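PDB 4HQO: sporozoite surface protein 2, which is a malaria sporozoite surface receptor for gliding motility and probably adhesion, represented here by its metal-binding von Willebrand factor A and thrombospondin type 1 domains. Local coordinates for residues 65-70 and 100-105; 130-135 and 158-163; 104-109 and 140-145. The protein carries 4 engineered substitutions. One frame throughout, in Å; residues are numbered along the deposited sequence.

Interaction 1. Residues 65-70 and 100-105; sequences FGSYTT and YGTTSM. Engineered in segment 65-70: Ser67 (natural residue Asn). Engineered in segment 100-105: Ser104 (natural residue Asn). With MG (magnesium ion), chain E.
Gly66 O takes two bonds from a single residue: Ser104 N donates to Gly66 O at 2.7 Å and the engineered hydroxyl Ser104 OG donates to it at 2.9 Å, both moderately tilted from the carbonyl plane. They tie the loop after strand 58-65 to the loop that supplies Thr103 to the metal ion-dependent adhesion site (MIDAS) of this von Willebrand factor A domain. With OG beside its own backbone N (chi1 -67°), Ser104 can close on one acceptor with both donors; the residue is also the centre of an inverse gamma turn, just ahead of helix 105-117. A third bond runs from Thr102 N to Ser67 OG (3.1 Å), again using an engineered serine. Water bridges add to the join: one water links Ser67 O with Thr102 OG1, and another links Ser67 N with Tyr100 O while sitting over the centre of the Tyr100 ring.

Below this polar layer the contact is greasy. Thr103 CG2 meets Phe65 CE2 at 3.6 Å, coming in at the ring edge and in its plane, and Met105 CB lies 3.8 Å from the same Phe65 CE2. The other branch of Thr103 does the metal work: OG1 binds magnesium at 2.2 Å, with Ser28, Ser30 and three waters as the other ligands. One of those waters, in turn, donates to Gly101 O.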
loop_
_atom_site.group_PDB
_atom_site.type_symbol
_atom_site.label_atom_id
_atom_site.label_comp_id
_atom_site.label_asym_id
_atom_site.label_seq_id
_atom_site.Cartn_x
_atom_site.Cartn_y
_atom_site.Cartn_z
ATOM N N PHE A 65 1.335 7.769 18.787
ATOM C CA PHE A 65 2.650 7.993 19.381
ATOM C C PHE A 65 2.689 9.145 20.384
ATOM O O PHE A 65 2.055 10.181 20.205
ATOM C CB PHE A 65 3.742 8.138 18.318
ATOM C CG PHE A 65 3.576 9.330 17.408
ATOM C CD1 PHE A 65 2.796 9.244 16.257
ATOM C CD2 PHE A 65 4.235 10.522 17.683
ATOM C CE1 PHE A 65 2.661 10.336 15.404
ATOM C CE2 PHE A 65 4.111 11.625 16.833
ATOM C CZ PHE A 65 3.323 11.529 15.690
ATOM N N GLY A 66 3.431 8.928 21.458
ATOM C CA GLY A 66 3.545 9.887 22.534
ATOM C C GLY A 66 4.837 9.551 23.228
ATOM O O GLY A 66 5.864 9.468 22.564
ATOM N N SER A 67 4.791 9.341 24.543
ATOM C CA SER A 67 5.971 8.893 25.284
ATOM C C SER A 67 6.406 7.536 24.765
ATOM O O SER A 67 7.591 7.204 24.750
ATOM C CB SER A 67 5.672 8.785 26.788
ATOM O OG SER A 67 5.702 10.058 27.405
ATOM N N TYR A 68 5.417 6.747 24.363
ATOM C CA TYR A 68 5.640 5.410 23.836
ATOM C C TYR A 68 4.934 5.366 22.480
ATOM O O TYR A 68 4.430 6.390 22.022
ATOM C CB TYR A 68 5.040 4.387 24.804
ATOM C CG TYR A 68 5.703 3.032 24.768
ATOM C CD1 TYR A 68 7.089 2.909 24.895
ATOM C CD2 TYR A 68 4.947 1.871 24.625
ATOM C CE1 TYR A 68 7.697 1.667 24.874
ATOM C CE2 TYR A 68 5.544 0.619 24.593
ATOM C CZ TYR A 68 6.920 0.523 24.717
ATOM O OH TYR A 68 7.514 -0.721 24.694
ATOM N N THR A 69 4.913 4.215 21.820
ATOM C CA THR A 69 4.069 4.060 20.632
ATOM C C THR A 69 3.092 2.924 20.858
ATOM O O THR A 69 3.393 1.951 21.564
ATOM C CB THR A 69 4.860 3.805 19.311
ATOM O OG1 THR A 69 5.549 2.552 19.378
ATOM C CG2 THR A 69 5.836 4.930 19.029
ATOM N N THR A 70 1.914 3.058 20.266
ATOM C CA THR A 70 0.895 2.033 20.404
ATOM C C THR A 70 0.300 1.734 19.047
ATOM O O THR A 70 -0.320 2.595 18.418
ATOM C CB THR A 70 -0.236 2.448 21.386
ATOM O OG1 THR A 70 0.339 2.965 22.596
ATOM C CG2 THR A 70 -1.109 1.248 21.713
ATOM N N TYR A 100 -0.626 12.913 26.679
ATOM C CA TYR A 100 0.381 13.171 27.695
ATOM C C TYR A 100 1.741 12.777 27.130
ATOM O O TYR A 100 1.830 12.008 26.172
ATOM C CB TYR A 100 0.104 12.345 28.963
ATOM C CG TYR A 100 0.466 10.876 28.792
ATOM C CD1 TYR A 100 -0.435 9.978 28.208
ATOM C CD2 TYR A 100 1.716 10.389 29.200
ATOM C CE1 TYR A 100 -0.105 8.626 28.038
ATOM C CE2 TYR A 100 2.059 9.052 29.028
ATOM C CZ TYR A 100 1.142 8.175 28.448
ATOM O OH TYR A 100 1.473 6.846 28.285
ATOM N N GLY A 101 2.799 13.299 27.735
ATOM C CA GLY A 101 4.129 12.800 27.472
ATOM C C GLY A 101 4.848 13.440 26.311
ATOM O O GLY A 101 4.417 14.447 25.752
ATOM N N THR A 102 5.974 12.841 25.957
ATOM C CA THR A 102 6.809 13.349 24.886
ATOM C C THR A 102 6.305 12.804 23.535
ATOM O O THR A 102 5.175 12.328 23.449
ATOM C CB THR A 102 8.287 13.023 25.162
ATOM O OG1 THR A 102 8.414 11.627 25.449
ATOM C CG2 THR A 102 8.789 13.825 26.404
ATOM N N THR A 103 7.122 12.887 22.489
ATOM C CA THR A 103 6.642 12.689 21.118
ATOM C C THR A 103 7.530 11.738 20.309
ATOM O O THR A 103 8.447 12.176 19.614
ATOM C CB THR A 103 6.558 14.042 20.389
ATOM O OG1 THR A 103 5.965 15.015 21.259
ATOM C CG2 THR A 103 5.736 13.922 19.106
ATOM N N SER A 104 7.253 10.441 20.409
ATOM C CA SER A 104 8.037 9.418 19.724
ATOM C C SER A 104 7.744 9.348 18.217
ATOM O O SER A 104 7.283 8.322 17.700
ATOM C CB SER A 104 7.770 8.059 20.362
ATOM O OG SER A 104 8.267 8.020 21.683
ATOM N N MET A 105 8.024 10.432 17.506
ATOM C CA MET A 105 7.620 10.511 16.101
ATOM C C MET A 105 8.481 9.609 15.208
ATOM O O MET A 105 7.980 8.972 14.287
ATOM C CB MET A 105 7.671 11.960 15.612
ATOM C CG MET A 105 7.261 12.137 14.167
ATOM S SD MET A 105 7.502 13.822 13.586
ATOM C CE MET A 105 6.403 14.703 14.695
HETATM MG MG MG E . 4.669 16.728 21.737
HETATM O O HOH W 1 9.393 9.148 24.356
HETATM O O HOH W 2 1.878 9.384 25.598
HETATM O O HOH W 3 4.759 16.823 23.916
HETATM O O HOH W 4 4.320 16.643 19.606
HETATM O O HOH W 5 6.522 17.748 21.956
#

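Interaction 2. Residues 130-135 and 158-163; sequences ILMTDG and AVIGIG
Leu131 and Ile160 sit at the middle of four backbone bonds between two adjacent parallel strands. Leu131 N donates to Ala158 O (2.8 Å), Ile160 N to Leu131 O (2.8 Å) and Thr133 N to Ile160 O (3.0 Å). The fourth bond, Ile162 N to Thr133 O, differs in that its donor stands above the carbonyl plane, 63° out of it, where the strands are ending.

Apolar contacts line the face carrying Ile130, Met132 and Ile160. Ile130 CG2 packs alongside Ile160 CG1 at 3.9 Å, and Met132 CG runs beside Ile160 CB at 3.8 Å. Bent at chi3 (53°), Met132 then brings CE to Ile162 CG2, 3.7 Å away, the two side chains crossing at about a right angle. Strands 126-133 and 156-161 belong to a beta-alpha-beta unit joined through helix 140-152, and this face is packed against helices 33-49 and 192-203; Val159, on the other face, meets helix 168-175.

Polar side chains gather at the C-terminal ends. Thr133 OG1 accepts from Gly135 N in an ST turn and also bonds Asp26. Asp134 OD2 bonds the magnesium ligand Ser30, a second-shell hold on the metal site, while Asp134 CB rests 3.1 Å from Ile162 O.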
loop_
_atom_site.group_PDB
_atom_site.type_symbol
_atom_site.label_atom_id
_atom_site.label_comp_id
_atom_site.label_asym_id
_atom_site.label_seq_id
_atom_site.Cartn_x
_atom_site.Cartn_y
_atom_site.Cartn_z
ATOM N N ILE A 130 -0.031 9.014 6.522
ATOM C CA ILE A 130 -0.606 10.275 6.965
ATOM C C ILE A 130 -0.098 10.555 8.374
ATOM O O ILE A 130 -0.380 9.805 9.305
ATOM C CB ILE A 130 -2.142 10.246 6.926
ATOM C CG1 ILE A 130 -2.625 10.041 5.488
ATOM C CG2 ILE A 130 -2.717 11.533 7.498
ATOM C CD1 ILE A 130 -4.134 10.065 5.355
ATOM N N LEU A 131 0.683 11.622 8.512
ATOM C CA LEU A 131 1.286 11.976 9.792
ATOM C C LEU A 131 0.549 13.166 10.402
ATOM O O LEU A 131 0.600 14.273 9.865
ATOM C CB LEU A 131 2.776 12.298 9.601
ATOM C CG LEU A 131 3.558 12.775 10.828
ATOM C CD1 LEU A 131 3.668 11.675 11.884
ATOM C CD2 LEU A 131 4.947 13.274 10.396
ATOM N N MET A 132 -0.150 12.934 11.514
ATOM C CA MET A 132 -0.883 14.004 12.189
ATOM C C MET A 132 -0.105 14.460 13.407
ATOM O O MET A 132 0.033 13.699 14.364
ATOM C CB MET A 132 -2.267 13.521 12.635
ATOM C CG MET A 132 -3.219 13.233 11.508
ATOM S SD MET A 132 -4.776 12.541 12.094
ATOM C CE MET A 132 -5.253 13.741 13.297
ATOM N N THR A 133 0.381 15.701 13.390
ATOM C CA THR A 133 1.262 16.170 14.457
ATOM C C THR A 133 1.291 17.700 14.572
ATOM O O THR A 133 0.896 18.402 13.640
ATOM C CB THR A 133 2.697 15.626 14.242
ATOM O OG1 THR A 133 3.540 15.983 15.347
ATOM C CG2 THR A 133 3.287 16.181 12.938
ATOM N N ASP A 134 1.736 18.207 15.724
ATOM C CA ASP A 134 2.053 19.629 15.873
ATOM C C ASP A 134 3.500 19.922 15.458
ATOM O O ASP A 134 3.942 21.066 15.465
ATOM C CB ASP A 134 1.807 20.120 17.309
ATOM C CG ASP A 134 2.726 19.464 18.332
ATOM O OD1 ASP A 134 3.600 18.642 17.959
ATOM O OD2 ASP A 134 2.570 19.785 19.529
ATOM N N GLY A 135 4.241 18.876 15.127
ATOM C CA GLY A 135 5.557 19.057 14.547
ATOM C C GLY A 135 6.661 19.359 15.544
ATOM O O GLY A 135 7.595 20.092 15.224
ATOM N N ALA A 158 1.870 12.501 3.672
ATOM C CA ALA A 158 1.062 13.693 3.827
ATOM C C ALA A 158 1.084 14.062 5.299
ATOM O O ALA A 158 0.990 13.188 6.171
ATOM C CB ALA A 158 -0.368 13.448 3.345
ATOM N N VAL A 159 1.236 15.351 5.580
ATOM C CA VAL A 159 1.256 15.813 6.963
ATOM C C VAL A 159 0.005 16.631 7.268
ATOM O O VAL A 159 -0.361 17.524 6.499
ATOM C CB VAL A 159 2.528 16.643 7.285
ATOM C CG1 VAL A 159 2.569 17.010 8.773
ATOM C CG2 VAL A 159 3.786 15.863 6.896
ATOM N N ILE A 160 -0.654 16.307 8.380
ATOM C CA ILE A 160 -1.811 17.076 8.849
ATOM C C ILE A 160 -1.460 17.740 10.175
ATOM O O ILE A 160 -1.096 17.069 11.140
ATOM C CB ILE A 160 -3.048 16.186 9.062
ATOM C CG1 ILE A 160 -3.349 15.378 7.802
ATOM C CG2 ILE A 160 -4.270 17.043 9.445
ATOM C CD1 ILE A 160 -3.622 16.224 6.609
ATOM N N GLY A 161 -1.543 19.058 10.219
ATOM C CA GLY A 161 -1.215 19.772 11.440
ATOM C C GLY A 161 -2.334 19.695 12.462
ATOM O O GLY A 161 -3.474 20.030 12.159
ATOM N N ILE A 162 -2.016 19.224 13.663
ATOM C CA ILE A 162 -2.957 19.246 14.782
ATOM C C ILE A 162 -2.252 19.796 16.011
ATOM O O ILE A 162 -1.027 19.903 16.034
ATOM C CB ILE A 162 -3.486 17.838 15.139
ATOM C CG1 ILE A 162 -2.322 16.880 15.414
ATOM C CG2 ILE A 162 -4.419 17.306 14.052
ATOM C CD1 ILE A 162 -2.732 15.608 16.173
ATOM N N GLY A 163 -3.019 20.134 17.040
ATOM C CA GLY A 163 -2.442 20.570 18.298
ATOM C C GLY A 163 -2.606 22.050 18.537
ATOM O O GLY A 163 -2.797 22.826 17.592
#

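Interaction 3. Residues 104-109 and 140-145; sequences SMTAAL and KYRALE. Engineered in segment 104-109: Ser104 (natural residue Asn).
Two neighbouring helices of the von Willebrand factor A domain, 105-117 and 140-152, meet here through their first turns. The short segments run nearly parallel, their axes 16° apart in direction and 8.6 Å apart at closest approach, and strand 126-133 lies between the helices in chain order. Thr106 and Ala143 are the pair about which they pack, and their CA atoms come within 4.5 Å of each other. Thr106 points at helix 140-152, and its side chain reaches the opposite backbone beside Ala143.

The hydroxyl does the reaching. Thr106 OG1 stands over the face of the peptide joining Arg142 to Ala143, 3.1 Å from Arg142 C and 3.0 Å from Ala143 N. Close as that is, the angle at the amide is poor, so this is packing and not a hydrogen bond. Chi1 of -65° sets OG1 anti to the carbonyl carbon of Thr106 and CG2 anti to its backbone N, so the hydroxyl lies over the peptide while the methyl sits near Arg142 O and CB. Arg142 itself lies at about a right angle to the threonine, and its chain, bent at chi3, brings NE near Thr106 CG2 on the solvent-exposed side.

Deeper in, the Ala143 methyl is touched from two sources. Thr106 OG1 lies 3.6 Å from Ala143 CB, and Met105 SD comes to 3.9 Å from the same carbon. Pro137, in the loop leading into helix 140-152, packs on both Met105 and Ala143. One turn along from Met105, Leu109 points toward helix 140-152, its methyl CD1 ending 3.9 Å from Ala143 O.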
loop_
_atom_site.group_PDB
_atom_site.type_symbol
_atom_site.label_atom_id
_atom_site.label_comp_id
_atom_site.label_asym_id
_atom_site.label_seq_id
_atom_site.Cartn_x
_atom_site.Cartn_y
_atom_site.Cartn_z
ATOM N N SER A 104 7.253 10.441 20.409
ATOM C CA SER A 104 8.037 9.418 19.724
ATOM C C SER A 104 7.744 9.348 18.217
ATOM O O SER A 104 7.283 8.322 17.700
ATOM C CB SER A 104 7.770 8.059 20.362
ATOM O OG SER A 104 8.267 8.020 21.683
ATOM N N MET A 105 8.024 10.432 17.506
ATOM C CA MET A 105 7.620 10.511 16.101
ATOM C C MET A 105 8.481 9.609 15.208
ATOM O O MET A 105 7.980 8.972 14.287
ATOM C CB MET A 105 7.671 11.960 15.612
ATOM C CG MET A 105 7.261 12.137 14.167
ATOM S SD MET A 105 7.502 13.822 13.586
ATOM C CE MET A 105 6.403 14.703 14.695
ATOM N N THR A 106 9.776 9.559 15.493
ATOM C CA THR A 106 10.706 8.724 14.735
ATOM C C THR A 106 10.319 7.251 14.889
ATOM O O THR A 106 10.307 6.506 13.918
ATOM C CB THR A 106 12.154 8.937 15.212
ATOM O OG1 THR A 106 12.553 10.284 14.926
ATOM C CG2 THR A 106 13.128 7.935 14.542
ATOM N N ALA A 107 9.986 6.839 16.110
ATOM C CA ALA A 107 9.586 5.450 16.359
ATOM C C ALA A 107 8.293 5.053 15.620
ATOM O O ALA A 107 8.175 3.933 15.124
ATOM C CB ALA A 107 9.471 5.176 17.868
ATOM N N ALA A 108 7.336 5.969 15.528
ATOM C CA ALA A 108 6.097 5.684 14.794
ATOM C C ALA A 108 6.379 5.497 13.299
ATOM O O ALA A 108 5.879 4.564 12.667
ATOM C CB ALA A 108 5.079 6.797 15.012
ATOM N N LEU A 109 7.192 6.388 12.745
ATOM C CA LEU A 109 7.576 6.314 11.339
ATOM C C LEU A 109 8.404 5.060 11.068
ATOM O O LEU A 109 8.317 4.459 9.995
ATOM C CB LEU A 109 8.351 7.566 10.936
ATOM C CG LEU A 109 7.550 8.855 10.780
ATOM C CD1 LEU A 109 8.477 10.045 10.919
ATOM C CD2 LEU A 109 6.839 8.881 9.422
ATOM N N LYS A 140 14.448 16.202 16.116
ATOM C CA LYS A 140 14.146 16.779 14.808
ATOM C C LYS A 140 14.823 16.021 13.683
ATOM O O LYS A 140 14.168 15.619 12.725
ATOM C CB LYS A 140 14.542 18.258 14.738
ATOM C CG LYS A 140 13.511 19.195 15.357
ATOM C CD LYS A 140 13.768 20.644 14.972
ATOM C CE LYS A 140 12.744 21.567 15.623
ATOM N NZ LYS A 140 12.921 22.995 15.224
ATOM N N TYR A 141 16.131 15.827 13.789
ATOM C CA TYR A 141 16.846 15.209 12.682
ATOM C C TYR A 141 16.424 13.762 12.496
ATOM O O TYR A 141 16.228 13.329 11.375
ATOM C CB TYR A 141 18.363 15.303 12.826
ATOM C CG TYR A 141 19.061 14.701 11.627
ATOM C CD1 TYR A 141 19.131 15.392 10.420
ATOM C CD2 TYR A 141 19.600 13.423 11.680
ATOM C CE1 TYR A 141 19.751 14.836 9.313
ATOM C CE2 TYR A 141 20.217 12.857 10.574
ATOM C CZ TYR A 141 20.299 13.571 9.396
ATOM O OH TYR A 141 20.927 13.014 8.299
ATOM N N ARG A 142 16.270 13.026 13.593
ATOM C CA ARG A 142 15.911 11.613 13.503
ATOM C C ARG A 142 14.575 11.406 12.801
ATOM O O ARG A 142 14.418 10.451 12.042
ATOM C CB ARG A 142 15.922 10.932 14.877
ATOM C CG ARG A 142 17.327 10.795 15.473
ATOM C CD ARG A 142 17.379 9.753 16.582
ATOM N NE ARG A 142 16.975 8.434 16.106
ATOM C CZ ARG A 142 17.257 7.292 16.723
ATOM N NH1 ARG A 142 17.952 7.294 17.852
ATOM N NH2 ARG A 142 16.842 6.143 16.206
ATOM N N ALA A 143 13.624 12.307 13.045
ATOM C CA ALA A 143 12.324 12.233 12.387
ATOM C C ALA A 143 12.425 12.579 10.899
ATOM O O ALA A 143 11.813 11.916 10.061
ATOM C CB ALA A 143 11.286 13.133 13.097
ATOM N N LEU A 144 13.202 13.608 10.568
ATOM C CA LEU A 144 13.413 13.971 9.166
ATOM C C LEU A 144 14.117 12.849 8.409
ATOM O O LEU A 144 13.842 12.595 7.236
ATOM C CB LEU A 144 14.257 15.249 9.057
ATOM C CG LEU A 144 13.646 16.581 9.503
ATOM C CD1 LEU A 144 14.651 17.700 9.343
ATOM C CD2 LEU A 144 12.390 16.894 8.707
ATOM N N GLU A 145 15.037 12.186 9.095
ATOM C CA GLU A 145 15.875 11.167 8.486
ATOM C C GLU A 145 15.047 9.954 8.079
ATOM O O GLU A 145 15.178 9.448 6.966
ATOM C CB GLU A 145 16.970 10.740 9.463
ATOM C CG GLU A 145 17.932 9.705 8.906
ATOM C CD GLU A 145 18.868 9.156 9.976
ATOM O OE1 GLU A 145 18.424 8.963 11.132
ATOM O OE2 GLU A 145 20.043 8.929 9.666
#

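How the interactions relate
All three contacts lie in the von Willebrand factor A domain, but at different depths. Interaction 2 is wholly buried in the central sheet and relies on regular backbone bonds; interaction 1 lies partly at the surface, where irregular loops are joined by backbone and side-chain bonds and bridging waters, beside a magnesium; interaction 3 is mostly buried helix packing without such bonds, with Arg142 at its exposed edge. Met105 connects them: shared by interactions 1 and 3, it also reaches strand 126-133, with SD 4.1 Å from Leu131 CD2. Interactions 1 and 2 approach the magnesium from different shells, Thr103 binding it directly and Asp134 acting through Ser30. Phe65 further joins interaction 1 to Ala108 and Leu131.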